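Local coordinates for protein geranyltranstransferase (Marinomonas sp. MED121, PDB 4F62) that probably catalyses head-to-tail chain elongation of isoprenoid diphosphates, as a putative farnesyl-diphosphate synthase of the isoprenoid synthase superfamily, at residues L52-A57 with G61-L66; I141-V146 with S188-A193; P201-K206 with S274-K279; Q268-I273 with P282-A287. All blocks are in the same frame, centred on the assembly; numbering follows the deposited sequence.

Interaction 1: residues L52-A57 with G61-L66; sequences LTYASA and GDISSL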
loop_
_atom_site.group_PDB
_atom_site.type_symbol
_atom_site.label_atom_id
_atom_site.label_comp_id
_atom_site.label_asym_id
_atom_site.label_seq_id
_atom_site.Cartn_x
_atom_site.Cartn_y
_atom_site.Cartn_z
ATOM N N LEU A 52 -16.854 13.372 0.807
ATOM C CA LEU A 52 -16.201 14.252 1.774
ATOM C C LEU A 52 -14.977 14.930 1.172
ATOM O O LEU A 52 -14.722 16.103 1.433
ATOM C CB LEU A 52 -15.753 13.459 3.005
ATOM C CG LEU A 52 -16.858 13.003 3.958
ATOM C CD1 LEU A 52 -16.268 12.032 4.976
ATOM C CD2 LEU A 52 -17.508 14.205 4.656
ATOM N N THR A 53 -14.208 14.186 0.382
ATOM C CA THR A 53 -12.994 14.725 -0.231
ATOM C C THR A 53 -13.321 15.871 -1.182
ATOM O O THR A 53 -12.715 16.951 -1.119
ATOM C CB THR A 53 -12.230 13.629 -0.991
ATOM O OG1 THR A 53 -12.055 12.502 -0.122
ATOM C CG2 THR A 53 -10.844 14.132 -1.453
ATOM N N TYR A 54 -14.291 15.649 -2.062
ATOM C CA TYR A 54 -14.654 16.687 -3.017
ATOM C C TYR A 54 -15.283 17.875 -2.299
ATOM O O TYR A 54 -15.084 19.020 -2.713
ATOM C CB TYR A 54 -15.625 16.152 -4.069
ATOM C CG TYR A 54 -15.008 15.186 -5.052
ATOM C CD1 TYR A 54 -14.018 15.602 -5.942
ATOM C CD2 TYR A 54 -15.432 13.863 -5.116
ATOM C CE1 TYR A 54 -13.452 14.715 -6.860
ATOM C CE2 TYR A 54 -14.875 12.968 -6.034
ATOM C CZ TYR A 54 -13.894 13.398 -6.903
ATOM O OH TYR A 54 -13.356 12.512 -7.810
ATOM N N ALA A 55 -16.059 17.599 -1.243
ATOM C CA ALA A 55 -16.755 18.665 -0.498
ATOM C C ALA A 55 -15.761 19.581 0.205
ATOM O O ALA A 55 -15.945 20.794 0.261
ATOM C CB ALA A 55 -17.738 18.073 0.530
ATOM N N SER A 56 -14.701 18.994 0.748
ATOM C CA SER A 56 -13.688 19.774 1.452
ATOM C C SER A 56 -12.868 20.613 0.481
ATOM O O SER A 56 -12.563 21.771 0.766
ATOM C CB SER A 56 -12.763 18.856 2.248
ATOM O OG SER A 56 -13.536 18.114 3.168
ATOM N N ALA A 57 -12.509 20.030 -0.661
ATOM C CA ALA A 57 -11.808 20.788 -1.701
ATOM C C ALA A 57 -12.629 22.009 -2.108
ATOM O O ALA A 57 -12.096 23.107 -2.253
ATOM C CB ALA A 57 -11.521 19.916 -2.918
ATOM N N GLY A 61 -11.180 25.775 -1.858
ATOM C CA GLY A 61 -10.666 26.159 -3.157
ATOM C C GLY A 61 -11.415 25.477 -4.282
ATOM O O GLY A 61 -12.647 25.485 -4.319
ATOM N N ASP A 62 -10.671 24.865 -5.195
ATOM C CA ASP A 62 -11.293 24.200 -6.326
ATOM C C ASP A 62 -10.901 22.722 -6.420
ATOM O O ASP A 62 -9.773 22.348 -6.102
ATOM C CB ASP A 62 -10.953 24.956 -7.606
ATOM C CG ASP A 62 -11.331 26.437 -7.519
ATOM O OD1 ASP A 62 -12.487 26.740 -7.136
ATOM O OD2 ASP A 62 -10.467 27.291 -7.809
ATOM N N ILE A 63 -11.856 21.886 -6.821
ATOM C CA ILE A 63 -11.588 20.475 -7.075
ATOM C C ILE A 63 -10.521 20.363 -8.169
ATOM O O ILE A 63 -10.608 21.033 -9.204
ATOM C CB ILE A 63 -12.871 19.722 -7.506
ATOM C CG1 ILE A 63 -13.892 19.700 -6.359
ATOM C CG2 ILE A 63 -12.521 18.299 -7.924
ATOM C CD1 ILE A 63 -15.316 19.269 -6.776
ATOM N N SER A 64 -9.519 19.521 -7.933
ATOM C CA SER A 64 -8.339 19.449 -8.783
ATOM C C SER A 64 -8.007 18.005 -9.100
ATOM O O SER A 64 -8.642 17.098 -8.575
ATOM C CB SER A 64 -7.141 20.078 -8.067
ATOM O OG SER A 64 -7.352 21.460 -7.878
ATOM N N SER A 65 -6.998 17.795 -9.944
ATOM C CA SER A 65 -6.607 16.441 -10.315
ATOM C C SER A 65 -6.201 15.625 -9.086
ATOM O O SER A 65 -6.555 14.446 -8.977
ATOM C CB SER A 65 -5.500 16.457 -11.380
ATOM O OG SER A 65 -4.314 17.034 -10.870
ATOM N N LEU A 66 -5.493 16.250 -8.142
ATOM C CA LEU A 66 -5.134 15.546 -6.907
ATOM C C LEU A 66 -6.329 15.335 -5.976
ATOM O O LEU A 66 -6.259 14.518 -5.059
ATOM C CB LEU A 66 -3.968 16.220 -6.153
ATOM C CG LEU A 66 -2.588 16.144 -6.838
ATOM C CD1 LEU A 66 -1.524 16.879 -6.028
ATOM C CD2 LEU A 66 -2.169 14.699 -7.045
#
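The carbonyl oxygen of Ala57 takes the amide N-H of Gly61, with Ala57 O and Gly61 N 2.8 Å apart and the donor sitting almost straight out from the C=O bond, although the angle at the hydrogen is 143°, so the bond is bent. This is the last helical turn at the end of helix 48-60: Gly61 is the first residue after it to leave helical backbone angles, and the chain swings away through Asp62 towards helix 65-86. Ile63 then brings the link back against the helix. Its CG2 branch lies at the edge of the Tyr54 ring, close to the ring plane, 3.7 Å from Tyr54 CD1 and 3.9 Å from Tyr54 CE1. The other branch has CG1 anti to the carbonyl carbon (chi1 -65°), which carries it across the helix surface: Ile63 CG1 is 4.2 Å from Ala57 CB, and Ile63 CD1 ends 4.0 Å from Tyr54 CD1. The isoleucine thus straddles the ring edge and the alanine methyl, its chain crossing the tyrosine at about a right angle. At the far end of the ring Tyr54 OH is hydrogen-bonded to Asp68 OD1, while Thr12 and Arg15 of helix 5-23 also touch the tyrosine. On the link itself, Ser64 holds the N-cap position of the next helix, but its OG bonds back to Asp62 O at 3.1 Å, from above the carbonyl plane, and does not cap. The whole is a short connection between two consecutive helices of the all-alpha isoprenoid synthase fold, with an apolar residue folded down onto the helix just completed.

Interaction 2: residues I141-V146 with S188-A193; sequences IQELVV and SVRMGA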
loop_
_atom_site.group_PDB
_atom_site.type_symbol
_atom_site.label_atom_id
_atom_site.label_comp_id
_atom_site.label_asym_id
_atom_site.label_seq_id
_atom_site.Cartn_x
_atom_site.Cartn_y
_atom_site.Cartn_z
ATOM N N ILE A 141 0.215 11.487 0.230
ATOM C CA ILE A 141 0.607 10.111 0.478
ATOM C C ILE A 141 0.845 9.907 1.972
ATOM O O ILE A 141 0.393 8.909 2.550
ATOM C CB ILE A 141 1.849 9.741 -0.358
ATOM C CG1 ILE A 141 1.418 9.629 -1.833
ATOM C CG2 ILE A 141 2.474 8.439 0.148
ATOM C CD1 ILE A 141 2.564 9.476 -2.831
ATOM N N GLN A 142 1.532 10.863 2.598
ATOM C CA GLN A 142 1.745 10.815 4.047
ATOM C C GLN A 142 0.421 10.768 4.796
ATOM O O GLN A 142 0.272 9.990 5.742
ATOM C CB GLN A 142 2.564 12.013 4.521
ATOM C CG GLN A 142 4.001 11.979 4.042
ATOM C CD GLN A 142 4.711 13.299 4.271
ATOM O OE1 GLN A 142 4.073 14.311 4.552
ATOM N NE2 GLN A 142 6.036 13.300 4.142
ATOM N N GLU A 143 -0.531 11.597 4.364
ATOM C CA GLU A 143 -1.866 11.630 4.954
ATOM C C GLU A 143 -2.528 10.265 4.853
ATOM O O GLU A 143 -3.136 9.785 5.817
ATOM C CB GLU A 143 -2.759 12.670 4.257
ATOM C CG GLU A 143 -2.406 14.134 4.553
ATOM C CD GLU A 143 -2.651 14.543 6.002
ATOM O OE1 GLU A 143 -3.527 13.945 6.672
ATOM O OE2 GLU A 143 -1.965 15.476 6.478
ATOM N N LEU A 144 -2.420 9.642 3.683
ATOM C CA LEU A 144 -3.100 8.370 3.450
ATOM C C LEU A 144 -2.438 7.274 4.276
ATOM O O LEU A 144 -3.113 6.412 4.841
ATOM C CB LEU A 144 -3.072 7.983 1.973
ATOM C CG LEU A 144 -3.889 6.728 1.630
ATOM C CD1 LEU A 144 -5.363 6.958 1.891
ATOM C CD2 LEU A 144 -3.664 6.287 0.173
ATOM N N VAL A 145 -1.111 7.318 4.347
ATOM C CA VAL A 145 -0.345 6.331 5.098
ATOM C C VAL A 145 -0.739 6.344 6.576
ATOM O O VAL A 145 -1.001 5.295 7.179
ATOM C CB VAL A 145 1.179 6.593 4.963
ATOM C CG1 VAL A 145 1.939 6.060 6.179
ATOM C CG2 VAL A 145 1.706 5.962 3.683
ATOM N N VAL A 146 -0.798 7.533 7.155
ATOM C CA VAL A 146 -1.051 7.626 8.579
ATOM C C VAL A 146 -2.489 7.194 8.902
ATOM O O VAL A 146 -2.752 6.657 9.982
ATOM C CB VAL A 146 -0.714 9.035 9.130
ATOM C CG1 VAL A 146 -1.816 10.015 8.835
ATOM C CG2 VAL A 146 -0.475 8.966 10.613
ATOM N N SER A 188 -10.091 11.927 4.424
ATOM C CA SER A 188 -10.943 12.427 3.341
ATOM C C SER A 188 -11.035 13.953 3.333
ATOM O O SER A 188 -10.797 14.586 2.302
ATOM C CB SER A 188 -12.347 11.819 3.427
ATOM O OG SER A 188 -12.300 10.418 3.220
ATOM N N VAL A 189 -11.386 14.549 4.472
ATOM C CA VAL A 189 -11.510 16.004 4.509
ATOM C C VAL A 189 -10.135 16.678 4.444
ATOM O O VAL A 189 -9.987 17.700 3.773
ATOM C CB VAL A 189 -12.349 16.529 5.726
ATOM C CG1 VAL A 189 -13.674 15.767 5.843
ATOM C CG2 VAL A 189 -11.560 16.425 7.012
ATOM N N ARG A 190 -9.130 16.104 5.114
ATOM C CA ARG A 190 -7.789 16.696 5.104
ATOM C C ARG A 190 -7.186 16.685 3.692
ATOM O O ARG A 190 -6.682 17.708 3.187
ATOM C CB ARG A 190 -6.853 15.992 6.114
ATOM C CG ARG A 190 -7.191 16.243 7.589
ATOM C CD ARG A 190 -6.217 15.490 8.522
ATOM N NE ARG A 190 -4.824 15.885 8.281
ATOM C CZ ARG A 190 -4.262 16.981 8.784
ATOM N NH1 ARG A 190 -4.969 17.795 9.566
ATOM N NH2 ARG A 190 -2.999 17.270 8.508
ATOM N N MET A 191 -7.241 15.528 3.045
ATOM C CA MET A 191 -6.681 15.405 1.702
ATOM C C MET A 191 -7.443 16.224 0.669
ATOM O O MET A 191 -6.836 16.804 -0.219
ATOM C CB MET A 191 -6.604 13.942 1.269
ATOM C CG MET A 191 -5.632 13.109 2.123
ATOM S SD MET A 191 -5.803 11.352 1.760
ATOM C CE MET A 191 -4.923 11.237 0.197
ATOM N N GLY A 192 -8.767 16.258 0.789
ATOM C CA GLY A 192 -9.579 17.073 -0.090
ATOM C C GLY A 192 -9.132 18.519 -0.072
ATOM O O GLY A 192 -8.848 19.103 -1.125
ATOM N N ALA A 193 -9.059 19.089 1.129
ATOM C CA ALA A 193 -8.644 20.482 1.319
ATOM C C ALA A 193 -7.204 20.722 0.842
ATOM O O ALA A 193 -6.923 21.673 0.095
ATOM C CB ALA A 193 -8.796 20.855 2.787
#
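Glu143 and Arg190 form a salt bridge between two antiparallel helices of the all-alpha isoprenoid synthase bundle, 134-148 and 170-194; the axes of segments 141-146 and 188-193 pass 10.0 Å apart at 176°. The ionic part is side-on and two-pronged: Arg190 NE gives its hydrogen to Glu143 OE1 at 2.8 Å, and Arg190 NH2 gives one to Glu143 OE2 at 2.9 Å. Both oxygens lie close to the guanidinium plane, but the carboxylate is turned 38° from it, so NE meets OE1 from above the carboxylate. The arginine chain bends at chi3 (58°) to offer this edge. Each charge has a second partner, Asp208 at Arg190 NH1 and Lys139 at Glu143 OE2, so the pair belongs to a four-membered charge network that probably balances the buried glutamate. On a flank of helix 134-148, Gln142 NE2 bonds to Ser127 O of the second subunit.

The apolar part is Met191, which slides past Glu143 in the opposite direction. Leu74 and Ile77 of helix 65-86 cover Leu144, and Leu126 of helix 108-126 touches both Leu144 and Met191. Met191 CG lies 3.6 Å from Glu143 CB, and the chain's bend at chi3 brings Met191 CE to 4.1 Å from Leu144 CB.

Interaction 3: residues P201-K206 with S274-K279; sequences PEQLAK and SEFGDK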
loop_
_atom_site.group_PDB
_atom_site.type_symbol
_atom_site.label_atom_id
_atom_site.label_comp_id
_atom_site.label_asym_id
_atom_site.label_seq_id
_atom_site.Cartn_x
_atom_site.Cartn_y
_atom_site.Cartn_z
ATOM N N PRO A 201 -3.720 26.560 7.657
ATOM C CA PRO A 201 -3.677 25.663 8.822
ATOM C C PRO A 201 -4.935 25.749 9.685
ATOM O O PRO A 201 -5.396 24.728 10.204
ATOM C CB PRO A 201 -2.466 26.172 9.615
ATOM C CG PRO A 201 -1.621 26.894 8.608
ATOM C CD PRO A 201 -2.600 27.520 7.659
ATOM N N GLU A 202 -5.470 26.957 9.835
ATOM C CA GLU A 202 -6.682 27.177 10.613
ATOM C C GLU A 202 -7.898 26.455 10.009
ATOM O O GLU A 202 -8.696 25.860 10.734
ATOM C CB GLU A 202 -6.939 28.682 10.765
ATOM C CG GLU A 202 -8.405 29.082 10.813
ATOM C CD GLU A 202 -8.917 29.603 9.475
ATOM O OE1 GLU A 202 -8.078 29.967 8.617
ATOM O OE2 GLU A 202 -10.156 29.654 9.284
ATOM N N GLN A 203 -8.038 26.504 8.685
ATOM C CA GLN A 203 -9.115 25.777 8.014
ATOM C C GLN A 203 -8.964 24.274 8.208
ATOM O O GLN A 203 -9.948 23.556 8.363
ATOM C CB GLN A 203 -9.133 26.082 6.519
ATOM C CG GLN A 203 -9.386 27.521 6.159
ATOM C CD GLN A 203 -9.094 27.787 4.693
ATOM O OE1 GLN A 203 -8.335 27.051 4.062
ATOM N NE2 GLN A 203 -9.699 28.835 4.143
ATOM N N LEU A 204 -7.723 23.795 8.197
ATOM C CA LEU A 204 -7.463 22.366 8.318
ATOM C C LEU A 204 -7.800 21.864 9.726
ATOM O O LEU A 204 -8.310 20.755 9.903
ATOM C CB LEU A 204 -6.004 22.070 7.951
ATOM C CG LEU A 204 -5.630 20.708 7.364
ATOM C CD1 LEU A 204 -6.404 20.425 6.091
ATOM C CD2 LEU A 204 -4.118 20.663 7.102
ATOM N N ALA A 205 -7.526 22.691 10.729
ATOM C CA ALA A 205 -7.886 22.357 12.102
ATOM C C ALA A 205 -9.408 22.223 12.291
ATOM O O ALA A 205 -9.886 21.315 12.989
ATOM C CB ALA A 205 -7.319 23.391 13.056
ATOM N N LYS A 206 -10.165 23.125 11.668
ATOM C CA LYS A 206 -11.624 23.052 11.708
ATOM C C LYS A 206 -12.118 21.784 11.025
ATOM O O LYS A 206 -13.037 21.126 11.516
ATOM C CB LYS A 206 -12.245 24.285 11.044
ATOM C CG LYS A 206 -11.999 25.595 11.777
ATOM C CD LYS A 206 -12.319 26.776 10.868
ATOM C CE LYS A 206 -11.904 28.099 11.493
ATOM N NZ LYS A 206 -12.564 28.293 12.813
ATOM N N SER A 274 -19.397 26.502 10.130
ATOM C CA SER A 274 -20.445 27.512 10.008
ATOM C C SER A 274 -19.933 28.791 9.343
ATOM O O SER A 274 -20.627 29.385 8.518
ATOM C CB SER A 274 -21.072 27.825 11.376
ATOM O OG SER A 274 -20.140 28.423 12.267
ATOM N N GLU A 275 -18.714 29.195 9.687
ATOM C CA GLU A 275 -18.142 30.460 9.213
ATOM C C GLU A 275 -17.661 30.450 7.754
ATOM O O GLU A 275 -16.939 31.355 7.337
ATOM C CB GLU A 275 -16.992 30.904 10.131
ATOM C CG GLU A 275 -15.780 29.969 10.137
ATOM C CD GLU A 275 -15.987 28.725 10.998
ATOM O OE1 GLU A 275 -17.068 28.098 10.920
ATOM O OE2 GLU A 275 -15.068 28.374 11.767
ATOM N N PHE A 276 -18.058 29.442 6.981
ATOM C CA PHE A 276 -17.628 29.348 5.584
ATOM C C PHE A 276 -18.716 29.766 4.595
ATOM O O PHE A 276 -18.430 30.076 3.442
ATOM C CB PHE A 276 -17.168 27.932 5.263
ATOM C CG PHE A 276 -15.822 27.578 5.832
ATOM C CD1 PHE A 276 -15.702 27.088 7.123
ATOM C CD2 PHE A 276 -14.675 27.713 5.060
ATOM C CE1 PHE A 276 -14.466 26.750 7.643
ATOM C CE2 PHE A 276 -13.430 27.377 5.572
ATOM C CZ PHE A 276 -13.326 26.895 6.868
ATOM N N GLY A 277 -19.964 29.761 5.042
ATOM C CA GLY A 277 -21.062 30.168 4.184
ATOM C C GLY A 277 -21.520 29.079 3.230
ATOM O O GLY A 277 -21.355 27.886 3.511
ATOM N N ASP A 278 -22.091 29.498 2.101
ATOM C CA ASP A 278 -22.697 28.591 1.124
ATOM C C ASP A 278 -21.807 27.407 0.724
ATOM O O ASP A 278 -22.304 26.304 0.494
ATOM C CB ASP A 278 -23.115 29.374 -0.127
ATOM C CG ASP A 278 -24.293 30.304 0.127
ATOM O OD1 ASP A 278 -24.655 30.512 1.310
ATOM O OD2 ASP A 278 -24.851 30.831 -0.863
ATOM N N LYS A 279 -20.500 27.640 0.652
ATOM C CA LYS A 279 -19.543 26.607 0.260
ATOM C C LYS A 279 -19.535 25.417 1.207
ATOM O O LYS A 279 -19.019 24.360 0.864
ATOM C CB LYS A 279 -18.124 27.181 0.190
ATOM C CG LYS A 279 -17.947 28.308 -0.805
ATOM C CD LYS A 279 -16.545 28.898 -0.706
ATOM C CE LYS A 279 -16.306 29.956 -1.779
ATOM N NZ LYS A 279 -16.309 29.375 -3.156
#
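Lys206 NZ and Glu275 OE2 meet in a salt bridge at 2.7 Å, joining the first turns of helix 201-226 to the loop that connects helices 249-273 and 281-291 in this all-helical isoprenoid synthase fold. The closer-packed part lies beside that bridge, where the leading edge of the Phe276 ring abuts both the lysine and Gln203. Both approach near the ring plane: Lys206 CD is 3.9 Å from Phe276 CE1, and Gln203 CG is 4.1 Å from Phe276 CZ. The ring therefore meets methylene groups of two residues a helical turn apart, and the planes of the glutamine amide and the ring are 44° apart. Leu59 of helix 48-60 also touches the ring, and Val60 touches Gln203, whose OE1 is turned to the backbone N of Lys200 and away from the loop.

The solvent side is looser and ionic. Glu275 is exposed, and the backbones stay well apart: the nearest CA atoms, those of Gln203 and Phe276, are 9.5 Å from each other, so long side chains do the bridging. The glutamate chain bends at chi2 (-79°), and the lysine comes from the opposite direction. Glu202 OE2 stands 5.7 Å from Glu275 OE2, a like charge that the lysine would be expected to offset. The ammonium meets Glu275 OE2 nearly in line with its C-O bond, and Lys206 CE lies 3.2 Å from that same oxygen.

Interaction 4: residues Q268-I273 with P282-A287; sequences QAIAQI and PLTDLA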
loop_
_atom_site.group_PDB
_atom_site.type_symbol
_atom_site.label_atom_id
_atom_site.label_comp_id
_atom_site.label_asym_id
_atom_site.label_seq_id
_atom_site.Cartn_x
_atom_site.Cartn_y
_atom_site.Cartn_z
ATOM N N GLN A 268 -21.349 19.967 17.029
ATOM C CA GLN A 268 -19.944 20.334 17.007
ATOM C C GLN A 268 -19.413 20.347 15.583
ATOM O O GLN A 268 -18.640 21.233 15.213
ATOM C CB GLN A 268 -19.114 19.343 17.820
ATOM C CG GLN A 268 -19.143 19.580 19.316
ATOM C CD GLN A 268 -18.165 18.673 20.035
ATOM O OE1 GLN A 268 -17.921 17.541 19.605
ATOM N NE2 GLN A 268 -17.579 19.171 21.117
ATOM N N ALA A 269 -19.816 19.350 14.795
ATOM C CA ALA A 269 -19.343 19.232 13.420
ATOM C C ALA A 269 -19.763 20.458 12.620
ATOM O O ALA A 269 -18.941 21.080 11.942
ATOM C CB ALA A 269 -19.873 17.965 12.777
ATOM N N ILE A 270 -21.039 20.818 12.729
ATOM C CA ILE A 270 -21.586 21.940 11.981
ATOM C C ILE A 270 -20.964 23.258 12.435
ATOM O O ILE A 270 -20.657 24.127 11.607
ATOM C CB ILE A 270 -23.124 22.008 12.104
ATOM C CG1 ILE A 270 -23.755 20.699 11.620
ATOM C CG2 ILE A 270 -23.674 23.179 11.317
ATOM C CD1 ILE A 270 -23.203 20.202 10.291
ATOM N N ALA A 271 -20.756 23.397 13.745
ATOM C CA ALA A 271 -20.154 24.614 14.294
ATOM C C ALA A 271 -18.762 24.897 13.729
ATOM O O ALA A 271 -18.363 26.054 13.605
ATOM C CB ALA A 271 -20.104 24.560 15.815
ATOM N N GLN A 272 -18.027 23.840 13.395
ATOM C CA GLN A 272 -16.674 23.981 12.865
ATOM C C GLN A 272 -16.641 24.611 11.472
ATOM O O GLN A 272 -15.639 25.213 11.081
ATOM C CB GLN A 272 -15.971 22.615 12.834
ATOM C CG GLN A 272 -15.652 22.054 14.217
ATOM C CD GLN A 272 -14.644 22.921 14.951
ATOM O OE1 GLN A 272 -13.881 23.663 14.327
ATOM N NE2 GLN A 272 -14.636 22.838 16.277
ATOM N N ILE A 273 -17.724 24.464 10.716
ATOM C CA ILE A 273 -17.734 24.929 9.327
ATOM C C ILE A 273 -18.790 25.998 9.062
ATOM O O ILE A 273 -19.038 26.359 7.912
ATOM C CB ILE A 273 -17.939 23.758 8.335
ATOM C CG1 ILE A 273 -19.307 23.112 8.552
ATOM C CG2 ILE A 273 -16.829 22.722 8.478
ATOM C CD1 ILE A 273 -19.576 21.956 7.623
ATOM N N PRO A 282 -22.436 21.320 1.245
ATOM C CA PRO A 282 -22.228 19.881 1.054
ATOM C C PRO A 282 -21.743 19.186 2.327
ATOM O O PRO A 282 -22.269 18.125 2.681
ATOM C CB PRO A 282 -21.141 19.838 -0.025
ATOM C CG PRO A 282 -21.446 21.043 -0.868
ATOM C CD PRO A 282 -21.839 22.099 0.136
ATOM N N LEU A 283 -20.764 19.775 3.007
ATOM C CA LEU A 283 -20.266 19.200 4.253
ATOM C C LEU A 283 -21.350 19.201 5.325
ATOM O O LEU A 283 -21.413 18.301 6.157
ATOM C CB LEU A 283 -19.022 19.946 4.747
ATOM C CG LEU A 283 -17.690 19.637 4.066
ATOM C CD1 LEU A 283 -16.576 20.494 4.665
ATOM C CD2 LEU A 283 -17.359 18.166 4.209
ATOM N N THR A 284 -22.215 20.204 5.304
ATOM C CA THR A 284 -23.313 20.223 6.254
ATOM C C THR A 284 -24.307 19.120 5.902
ATOM O O THR A 284 -24.713 18.332 6.769
ATOM C CB THR A 284 -24.007 21.586 6.255
ATOM O OG1 THR A 284 -23.050 22.597 6.606
ATOM C CG2 THR A 284 -25.164 21.596 7.251
ATOM N N ASP A 285 -24.690 19.054 4.626
ATOM C CA ASP A 285 -25.610 18.016 4.160
ATOM C C ASP A 285 -25.043 16.616 4.409
ATOM O O ASP A 285 -25.762 15.726 4.865
ATOM C CB ASP A 285 -25.928 18.191 2.674
ATOM C CG ASP A 285 -26.734 19.439 2.391
ATOM O OD1 ASP A 285 -27.323 19.998 3.337
ATOM O OD2 ASP A 285 -26.787 19.849 1.214
ATOM N N LEU A 286 -23.758 16.432 4.111
ATOM C CA LEU A 286 -23.079 15.142 4.315
ATOM C C LEU A 286 -23.026 14.727 5.776
ATOM O O LEU A 286 -22.980 13.532 6.086
ATOM C CB LEU A 286 -21.644 15.160 3.764
ATOM C CG LEU A 286 -21.487 14.991 2.248
ATOM C CD1 LEU A 286 -20.034 15.167 1.829
ATOM C CD2 LEU A 286 -21.995 13.624 1.820
ATOM N N ALA A 287 -23.004 15.706 6.674
ATOM C CA ALA A 287 -22.984 15.398 8.099
ATOM C C ALA A 287 -24.264 14.637 8.449
ATOM O O ALA A 287 -24.216 13.547 9.035
ATOM C CB ALA A 287 -22.871 16.667 8.928
#
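Ile273 and Leu283 meet inside an antiparallel helical hairpin, helices 249-273 and 281-291 of the isoprenoid synthase bundle; the axes of segments 268-273 and 282-287 are 10.0 Å apart at 178°. Ile273 is the side chain to follow. Its CB is directed at the opposing helix, and CG1 stands between the backbone N and the carbonyl carbon (chi1 63°). From there the chain runs extended to CD1, which makes the contacts, while CB, CG1 and CG2 stay more than 4.2 Å from residues 282-287. That terminal methyl drops between two neighbours on the facing helix: CD1 lies 3.6 Å from Leu283 CB and 3.7 Å from Thr284 OG1. The hydroxyl has its own hydrogen bond with Ser280 O, so its contact with the methyl is plain packing.

One turn back, Ile270 repeats the theme with its own CD1, its chain crossing Thr284 at about a right angle. Around the pair, Ala55 and Leu59 of helix 48-60 cover Leu283, and Ile214 of helix 201-226 touches Ala287; Tyr210 OH is hydrogen-bonded to Leu283 O. Ile270 CD1 finishes 3.9 Å from Thr284 CG2 and 3.8 Å from Ala287 CB.

Interactions 2 and 4 are the buried ones, each between antiparallel helical segments with axes 10.0 Å apart, yet interaction 4 is mostly aliphatic packing whereas interaction 2 sets a charged pair beside a methionine. Interactions 1 and 3 are partly buried, and each sets a helix against a connecting segment. Interaction 1 combines a helix-end backbone bond with an isoleucine; interaction 3 pairs an outward salt bridge with a ring. Helix 48-60 is the common neighbour: Ala57 and Thr53 touch 188-193, and Ala55 packs on Pro282 and Leu283. Interactions 3 and 4, with centres about 10 Å apart, continue one hairpin from its legs into its loop, and Lys206 meets Gln272 between them.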